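Local coordinates for protein CD8 alpha antigen (Sus scrofa, PDB 5EDX) that forms a homodimer of immunoglobulin V-type domains and probably acts as the T-cell co-receptor subunit that binds MHC class I, at residues E16-R21 with M108-P113; T31-L36 with D75-I80. One frame throughout, in Å; residues are numbered along the deposited sequence. Where two conformers were deposited one is given.

Contact 1: residues E16-R21 with M108-P113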
# COMPACT_ATOMS: atom_id res chain seq x y z
N GLU A 16 -16.53 -3.93 -20.45
CA GLU A 16 -17.45 -3.08 -19.69
C GLU A 16 -16.72 -1.90 -19.06
O GLU A 16 -15.52 -1.96 -18.81
CB GLU A 16 -18.14 -3.90 -18.60
CG GLU A 16 -19.06 -3.08 -17.71
CD GLU A 16 -19.72 -3.92 -16.62
OE1 GLU A 16 -19.71 -5.16 -16.74
OE2 GLU A 16 -20.23 -3.32 -15.65
N THR A 17 -17.45 -0.82 -18.81
CA THR A 17 -16.90 0.33 -18.11
C THR A 17 -17.23 0.21 -16.62
O THR A 17 -18.40 0.07 -16.26
CB THR A 17 -17.47 1.64 -18.67
OG1 THR A 17 -17.21 1.71 -20.08
CG2 THR A 17 -16.86 2.85 -17.97
N VAL A 18 -16.20 0.26 -15.78
CA VAL A 18 -16.37 0.18 -14.33
C VAL A 18 -15.92 1.49 -13.69
O VAL A 18 -14.84 1.98 -14.00
CB VAL A 18 -15.55 -0.99 -13.74
CG1 VAL A 18 -15.65 -1.02 -12.22
CG2 VAL A 18 -16.03 -2.31 -14.32
N LYS A 19 -16.74 2.05 -12.81
CA LYS A 19 -16.39 3.30 -12.15
C LYS A 19 -16.38 3.11 -10.63
O LYS A 19 -17.38 2.70 -10.04
CB LYS A 19 -17.37 4.41 -12.55
CG LYS A 19 -17.08 5.76 -11.90
CD LYS A 19 -17.84 6.86 -12.64
CE LYS A 19 -17.48 8.24 -12.11
NZ LYS A 19 -18.08 9.30 -12.97
N LEU A 20 -15.24 3.40 -10.01
CA LEU A 20 -15.07 3.24 -8.58
C LEU A 20 -14.95 4.59 -7.90
O LEU A 20 -14.47 5.54 -8.51
CB LEU A 20 -13.79 2.44 -8.29
CG LEU A 20 -13.64 1.10 -9.02
CD1 LEU A 20 -12.29 0.48 -8.65
CD2 LEU A 20 -14.79 0.16 -8.69
N ARG A 21 -15.38 4.68 -6.64
CA ARG A 21 -15.34 5.95 -5.91
C ARG A 21 -14.76 5.77 -4.51
O ARG A 21 -15.11 4.83 -3.80
CB ARG A 21 -16.74 6.54 -5.81
CG ARG A 21 -16.79 7.95 -5.21
CD ARG A 21 -18.23 8.41 -5.00
NE ARG A 21 -18.88 7.61 -3.98
CZ ARG A 21 -19.82 6.70 -4.22
NH1 ARG A 21 -20.35 6.01 -3.22
NH2 ARG A 21 -20.24 6.48 -5.46
N MET A 108 -11.78 -2.43 -3.08
CA MET A 108 -12.90 -2.64 -3.97
C MET A 108 -12.45 -3.73 -4.94
O MET A 108 -11.54 -3.52 -5.74
CB MET A 108 -13.25 -1.34 -4.71
CG MET A 108 -13.99 -0.33 -3.83
SD MET A 108 -13.80 1.41 -4.30
CE MET A 108 -12.12 1.71 -3.75
N SER A 109 -13.07 -4.90 -4.85
CA SER A 109 -12.68 -6.01 -5.71
C SER A 109 -13.47 -5.94 -7.01
O SER A 109 -14.67 -5.67 -7.01
CB SER A 109 -12.90 -7.36 -5.02
OG SER A 109 -14.28 -7.61 -4.82
N VAL A 110 -12.78 -6.15 -8.12
CA VAL A 110 -13.43 -6.18 -9.42
C VAL A 110 -13.00 -7.45 -10.13
O VAL A 110 -11.82 -7.63 -10.42
CB VAL A 110 -13.05 -4.95 -10.26
CG1 VAL A 110 -13.95 -4.87 -11.48
CG2 VAL A 110 -13.17 -3.67 -9.43
N PHE A 111 -13.96 -8.34 -10.39
CA PHE A 111 -13.66 -9.63 -11.01
C PHE A 111 -14.68 -9.99 -12.08
O PHE A 111 -15.83 -9.54 -12.03
CB PHE A 111 -13.62 -10.74 -9.95
CG PHE A 111 -12.36 -10.75 -9.12
CD1 PHE A 111 -11.25 -11.46 -9.53
CD2 PHE A 111 -12.29 -10.03 -7.93
CE1 PHE A 111 -10.09 -11.47 -8.77
CE2 PHE A 111 -11.14 -10.03 -7.17
CZ PHE A 111 -10.03 -10.75 -7.59
N LEU A 112 -14.25 -10.77 -13.06
CA LEU A 112 -15.13 -11.37 -14.06
C LEU A 112 -16.11 -12.31 -13.36
O LEU A 112 -15.81 -12.86 -12.30
CB LEU A 112 -14.29 -12.17 -15.06
CG LEU A 112 -13.96 -11.74 -16.49
CD1 LEU A 112 -14.09 -10.25 -16.75
CD2 LEU A 112 -12.56 -12.25 -16.89
N PRO A 113 -17.29 -12.50 -13.96
CA PRO A 113 -18.20 -13.53 -13.46
C PRO A 113 -17.55 -14.90 -13.63
O PRO A 113 -16.84 -15.11 -14.61
CB PRO A 113 -19.42 -13.41 -14.39
CG PRO A 113 -19.36 -12.01 -14.92
CD PRO A 113 -17.89 -11.71 -15.06

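Contact 2: residues T31-L36 with D75-I80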
# COMPACT_ATOMS: atom_id res chain seq x y z
N THR A 31 -6.47 18.24 0.25
CA THR A 31 -6.74 16.80 0.26
C THR A 31 -6.34 16.14 -1.06
O THR A 31 -6.70 16.61 -2.13
CB THR A 31 -8.22 16.50 0.57
OG1 THR A 31 -8.53 16.99 1.88
CG2 THR A 31 -8.50 15.01 0.52
N SER A 32 -5.59 15.05 -0.96
CA SER A 32 -5.15 14.34 -2.14
C SER A 32 -5.41 12.87 -1.92
O SER A 32 -5.65 12.44 -0.79
CB SER A 32 -3.66 14.58 -2.38
OG SER A 32 -2.90 13.98 -1.34
N CYS A 33 -5.37 12.10 -2.99
CA CYS A 33 -5.63 10.68 -2.90
C CYS A 33 -4.88 9.96 -4.02
O CYS A 33 -4.81 10.45 -5.14
CB CYS A 33 -7.13 10.43 -3.02
SG CYS A 33 -7.64 8.78 -2.56
N SER A 34 -4.31 8.80 -3.70
CA SER A 34 -3.65 7.99 -4.71
C SER A 34 -4.43 6.71 -4.91
O SER A 34 -4.82 6.06 -3.95
CB SER A 34 -2.23 7.65 -4.27
OG SER A 34 -1.43 8.82 -4.21
N TRP A 35 -4.66 6.35 -6.17
CA TRP A 35 -5.27 5.06 -6.48
C TRP A 35 -4.18 3.99 -6.59
O TRP A 35 -3.19 4.18 -7.29
CB TRP A 35 -6.06 5.14 -7.79
CG TRP A 35 -7.41 5.77 -7.65
CD1 TRP A 35 -7.77 7.03 -8.01
CD2 TRP A 35 -8.58 5.16 -7.10
NE1 TRP A 35 -9.10 7.25 -7.72
CE2 TRP A 35 -9.62 6.11 -7.17
CE3 TRP A 35 -8.86 3.89 -6.56
CZ2 TRP A 35 -10.91 5.83 -6.72
CZ3 TRP A 35 -10.13 3.62 -6.12
CH2 TRP A 35 -11.15 4.59 -6.20
N LEU A 36 -4.39 2.88 -5.88
CA LEU A 36 -3.47 1.75 -5.89
C LEU A 36 -4.22 0.51 -6.35
O LEU A 36 -5.44 0.44 -6.29
CB LEU A 36 -2.90 1.51 -4.49
CG LEU A 36 -2.23 2.71 -3.82
CD1 LEU A 36 -1.78 2.34 -2.41
CD2 LEU A 36 -1.05 3.20 -4.66
N ASP A 75 -14.79 16.32 -2.74
CA ASP A 75 -14.07 15.39 -1.88
C ASP A 75 -14.16 13.95 -2.38
O ASP A 75 -13.77 13.02 -1.67
CB ASP A 75 -14.58 15.48 -0.43
CG ASP A 75 -16.03 15.05 -0.29
OD1 ASP A 75 -16.46 14.80 0.86
OD2 ASP A 75 -16.74 14.96 -1.31
N ASN A 76 -14.66 13.77 -3.59
CA ASN A 76 -14.76 12.45 -4.20
C ASN A 76 -13.65 12.18 -5.21
O ASN A 76 -13.36 13.03 -6.05
CB ASN A 76 -16.10 12.28 -4.89
CG ASN A 76 -17.26 12.33 -3.92
OD1 ASN A 76 -17.35 11.50 -3.01
ND2 ASN A 76 -18.15 13.29 -4.11
N PHE A 77 -13.06 11.00 -5.13
CA PHE A 77 -12.06 10.57 -6.09
C PHE A 77 -12.59 9.36 -6.86
O PHE A 77 -13.21 8.47 -6.28
CB PHE A 77 -10.75 10.22 -5.38
CG PHE A 77 -10.14 11.39 -4.65
CD1 PHE A 77 -10.53 11.69 -3.35
CD2 PHE A 77 -9.21 12.20 -5.27
CE1 PHE A 77 -9.98 12.77 -2.68
CE2 PHE A 77 -8.65 13.28 -4.61
CZ PHE A 77 -9.04 13.57 -3.31
N TYR A 78 -12.37 9.34 -8.17
CA TYR A 78 -12.92 8.29 -9.01
C TYR A 78 -11.84 7.61 -9.82
O TYR A 78 -10.86 8.24 -10.21
CB TYR A 78 -13.96 8.87 -9.96
CG TYR A 78 -15.16 9.47 -9.26
CD1 TYR A 78 -16.27 8.70 -8.96
CD2 TYR A 78 -15.17 10.81 -8.90
CE1 TYR A 78 -17.37 9.25 -8.32
CE2 TYR A 78 -16.27 11.37 -8.26
CZ TYR A 78 -17.36 10.58 -7.97
OH TYR A 78 -18.45 11.13 -7.33
N LEU A 79 -12.04 6.32 -10.08
CA LEU A 79 -11.20 5.57 -11.01
C LEU A 79 -12.13 4.94 -12.02
O LEU A 79 -13.16 4.37 -11.66
CB LEU A 79 -10.44 4.47 -10.27
CG LEU A 79 -9.37 3.76 -11.10
CD1 LEU A 79 -8.16 4.66 -11.30
CD2 LEU A 79 -8.95 2.45 -10.44
N ILE A 80 -11.79 5.04 -13.30
CA ILE A 80 -12.63 4.47 -14.33
C ILE A 80 -11.84 3.43 -15.12
O ILE A 80 -10.80 3.74 -15.68
CB ILE A 80 -13.15 5.54 -15.30
CG1 ILE A 80 -14.06 6.53 -14.57
CG2 ILE A 80 -13.90 4.88 -16.45
CD1 ILE A 80 -13.33 7.69 -13.95

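Contact 1: residues E16-R21 with M108-P113
Val18 and Leu20 cross from one layer of an immunoglobulin V-type beta-sandwich to meet Val110 and Met108 in the other. Strand 18-21, part of the B strand of this fold, and strand 108-111, the end of the G strand, run nearly antiparallel (171°), their axes 9.5 Å apart at the closest point. At that spacing side chains make nearly all of the contact, with one backbone carbonyl joining in, and it is modest in area.

Two branched residues meet through single methyls: CG1 of Val18 lies 4.3 Å from CG1 of Val110. The other methyl of Val110, CG2, approaches CD2 of Leu20 at 4.2 Å, so Val110 lies between the ends of Val18 and Leu20 and gives each a different branch. Met108 continues the row with its sulfur, since SD comes within 4.1 Å of Leu20 CB. The methionine chain runs extended as far as SD and then bends at its last torsion (chi3 -74°), which carries the terminal methyl CE toward the indole of Trp35.

Further out, Val10 of strand 9-11 touches both valines, while Tyr92 of strand 90-98 packs against Leu20 and Val110, closing the apolar cluster within the core. A backbone hydrogen bond to Leu81 holds Val18 in its own sheet, and one to Tyr92 does the same for Met108 in the other. CB of Arg21 leaves the backbone away from strand 108-111, but its carbonyl stays close: Arg21 O is 3.7 Å from Met108 SD.

Contact 2: residues T31-L36 with D75-I80
The hydrophobic core beside the disulfide of an immunoglobulin domain is built here from Cys33, Trp35, Phe77 and Leu79. CB of Cys33 stands almost exactly above the middle of the Phe77 ring, 3.4 Å from its centroid and 4° off the ring normal, a nearly centred CH-pi contact. With SG anti to the backbone N (chi1 -167°), the sulfur also remains over that face, giving a sulfur-aromatic contact at 4.4 Å from SG to the ring centroid of Phe77. Thr31 meets the far end of the same ring, its methyl CG2 lying 4.1 Å from Phe77 CZ; its hydroxyl is engaged by the backbone N of Asn28.

Cys33 takes no part in the Cys22-Cys94 disulfide, but packs against both of its cysteines. Trp35, which also touches Cys94, is the core tryptophan of the C strand in this V-type sandwich, and strand 76-80 belongs to the E strand of the facing sheet. The two strands run in similar directions, 27° apart.

The indole spans the interior from its own sheet to the opposing backbone. Leu79 CB sits over one face of its six-membered ring, 3.7 Å from the centroid. Leu79 CD1 lies 3.9 Å from Trp35 CG, in the five-membered ring. At the indole edge, Trp35 CZ2 comes within 3.5 Å of Phe77 O, near the ring plane. Trp35 NE1 is 3.2 Å from Tyr78 O, which lies obliquely to the indole. The CB atoms of Ser34 and Leu36 lead away from strand 76-80; Ser34 packs on Leu102 and Leu36 on Phe104, both of the second subunit.

In the fold
Contacts 1 and 2 both bridge the two sheets of a single V-type domain, their centres about 15 Å apart. Along the chain the order is 16-21, 31-36, 75-80, 108-113, so contact 2 falls between the two halves of contact 1. Strands 18-24 and 76-81 are antiparallel neighbours in one sheet, joined by a probable hydrogen bond from Leu20 N to Leu79 O (2.8 Å); strands 33-38 and 101-111 belong to the other sheet, separated by strand 90-98. On the inner side of that second sheet, Met108 CE packs 3.6 Å from Trp35 CZ3. The two contacts thus form one continuous core, while the outer side of strand 33-38 faces the second subunit of the homodimer.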